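Carbonic anhydrase (Trichomonas vaginalis, PDB 6Y04) probably catalyses the reversible hydration of carbon dioxide to hydrogencarbonate, using one zinc ion per subunit. Local coordinates at residues C37-L42 against H96-G100. Sequence-based numbering, arbitrary orientation.
Sequences CMDTRL and HECCG. With ZN (zinc ion), chain C.
The imidazole of H96 lies between L42 and C99: L42 CD1 covers one face, 4.2 Å from H96 CD2, while C99 CB rests off-centre, toward the rim, 3.5 Å above the plane on the opposite face of the H96 ring. R41 NH2 and the zinc-bound water approach the ring at its edge. This is the metal site of a beta-class carbonic anhydrase, a Cys-His-Cys triad assembled in the loops after two neighbouring parallel strands, 32-36 and 90-96, and it illustrates how a second-shell arginine orients an acidic residue beside a metal centre. H96 NE2 binds zinc at 2.0 Å, the sulfurs C37 SG and C99 SG each bind it at 2.3 Å, and a water at 2.0 Å completes the tetrahedron. With H96 CG set between its backbone N and carbonyl carbon (chi1 70°), the ring reaches across to the 37-42 loop.

D39 crosses the ring nearly at right angles, its carboxylate tilted 71° to it, and D39 OD2 comes close to H96 CE1. D39 is not a zinc ligand; water holds the fourth position, consistent with the open, active state described for this family. R41 grips the D39 carboxylate side-on, NE to OD1 and, in a 2.9 Å salt bridge, NH2 to OD2, both from the syn side but tilted out of the carboxylate plane. OD1 also uses its anti lone pair for R41 N, an Asx turn; these three bonds restrain the carboxylate's rotation. From the second subunit, R54 NE reaches R41 O, tying this loop to the dimer interface. R41 NH2 also makes a weak bond to C98 O at 3.4 Å, joining the two loops. The zinc-bound water contacts D39 OD2 weakly, while its firmer hydrogen bond is accepted from G100 N, at 2.9 Å.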
loop_
_atom_site.group_PDB
_atom_site.type_symbol
_atom_site.label_atom_id
_atom_site.label_comp_id
_atom_site.label_asym_id
_atom_site.label_seq_id
_atom_site.Cartn_x
_atom_site.Cartn_y
_atom_site.Cartn_z
ATOM N N CYS A 37 -0.152 -6.452 -3.448
ATOM C CA CYS A 37 -0.471 -5.641 -4.610
ATOM C C CYS A 37 -1.748 -4.835 -4.367
ATOM O O CYS A 37 -2.568 -5.176 -3.514
ATOM C CB CYS A 37 -0.643 -6.502 -5.854
ATOM S SG CYS A 37 -0.872 -5.495 -7.343
ATOM N N MET A 38 -1.915 -3.766 -5.147
ATOM C CA MET A 38 -3.077 -2.903 -5.009
ATOM C C MET A 38 -4.295 -3.522 -5.700
ATOM O O MET A 38 -5.376 -2.945 -5.654
ATOM C CB MET A 38 -2.796 -1.528 -5.622
ATOM C CG MET A 38 -2.712 -1.567 -7.130
ATOM S SD MET A 38 -2.392 0.041 -7.867
ATOM C CE MET A 38 -2.666 -0.328 -9.600
ATOM N N ASP A 39 -4.108 -4.693 -6.327
ATOM C CA ASP A 39 -5.096 -5.325 -7.193
ATOM C C ASP A 39 -6.479 -5.317 -6.544
ATOM O O ASP A 39 -6.634 -5.672 -5.374
ATOM C CB ASP A 39 -4.645 -6.727 -7.626
ATOM C CG ASP A 39 -5.455 -7.324 -8.772
ATOM O OD1 ASP A 39 -6.629 -7.663 -8.546
ATOM O OD2 ASP A 39 -4.906 -7.440 -9.890
ATOM N N THR A 40 -7.484 -4.932 -7.341
ATOM C CA THR A 40 -8.857 -4.798 -6.869
ATOM C C THR A 40 -9.375 -6.099 -6.247
ATOM O O THR A 40 -10.228 -6.058 -5.366
ATOM C CB THR A 40 -9.790 -4.310 -7.987
ATOM O OG1 THR A 40 -10.974 -3.858 -7.330
ATOM C CG2 THR A 40 -10.131 -5.370 -9.014
ATOM N N ARG A 41 -8.840 -7.241 -6.701
ATOM C CA ARG A 41 -9.355 -8.558 -6.353
ATOM C C ARG A 41 -8.866 -9.005 -4.973
ATOM O O ARG A 41 -9.407 -9.963 -4.415
ATOM C CB ARG A 41 -8.965 -9.576 -7.432
ATOM C CG ARG A 41 -9.740 -9.416 -8.734
ATOM C CD ARG A 41 -9.185 -10.235 -9.883
ATOM N NE ARG A 41 -7.854 -9.768 -10.220
ATOM C CZ ARG A 41 -7.115 -10.230 -11.220
ATOM N NH1 ARG A 41 -7.589 -11.187 -12.001
ATOM N NH2 ARG A 41 -5.905 -9.734 -11.430
ATOM N N LEU A 42 -7.834 -8.322 -4.443
ATOM C CA LEU A 42 -7.239 -8.704 -3.170
ATOM C C LEU A 42 -7.882 -7.933 -2.020
ATOM O O LEU A 42 -7.706 -8.309 -0.863
ATOM C CB LEU A 42 -5.725 -8.496 -3.216
ATOM C CG LEU A 42 -4.986 -9.259 -4.317
ATOM C CD1 LEU A 42 -3.495 -8.927 -4.305
ATOM C CD2 LEU A 42 -5.210 -10.757 -4.191
ATOM N N HIS A 96 1.106 -11.959 -6.792
ATOM C CA HIS A 96 -0.051 -12.692 -7.275
ATOM C C HIS A 96 0.073 -12.964 -8.768
ATOM O O HIS A 96 0.695 -12.195 -9.497
ATOM C CB HIS A 96 -1.347 -11.951 -6.924
ATOM C CG HIS A 96 -1.549 -10.687 -7.695
ATOM N ND1 HIS A 96 -2.469 -10.596 -8.719
ATOM C CD2 HIS A 96 -0.954 -9.473 -7.612
ATOM C CE1 HIS A 96 -2.443 -9.383 -9.225
ATOM N NE2 HIS A 96 -1.519 -8.674 -8.572
ATOM N N GLU A 97 -0.549 -14.074 -9.187
ATOM C CA GLU A 97 -0.656 -14.480 -10.580
ATOM C C GLU A 97 -1.569 -13.490 -11.297
ATOM O O GLU A 97 -2.464 -12.922 -10.677
ATOM C CB GLU A 97 -1.212 -15.906 -10.664
ATOM C CG GLU A 97 -0.743 -16.801 -9.521
ATOM C CD GLU A 97 -0.980 -18.297 -9.650
ATOM O OE1 GLU A 97 -0.995 -18.795 -10.797
ATOM O OE2 GLU A 97 -1.135 -18.964 -8.596
ATOM N N CYS A 98 -1.322 -13.279 -12.596
ATOM C CA CYS A 98 -2.118 -12.389 -13.434
ATOM C C CYS A 98 -1.966 -10.944 -12.953
ATOM O O CYS A 98 -2.938 -10.190 -12.963
ATOM C CB CYS A 98 -3.600 -12.771 -13.440
ATOM S SG CYS A 98 -3.960 -14.506 -13.840
ATOM N N CYS A 99 -0.749 -10.558 -12.533
ATOM C CA CYS A 99 -0.508 -9.221 -12.014
ATOM C C CYS A 99 -0.494 -8.266 -13.207
ATOM O O CYS A 99 -0.004 -8.635 -14.276
ATOM C CB CYS A 99 0.820 -9.134 -11.263
ATOM S SG CYS A 99 1.083 -7.549 -10.416
ATOM N N GLY A 100 -1.055 -7.059 -13.030
ATOM C CA GLY A 100 -1.270 -6.127 -14.132
ATOM C C GLY A 100 0.016 -5.429 -14.579
ATOM O O GLY A 100 0.029 -4.666 -15.550
HETATM ZN ZN ZN C . -0.817 -6.871 -9.232
HETATM O O HOH W 1 -1.942 -5.853 -10.532
#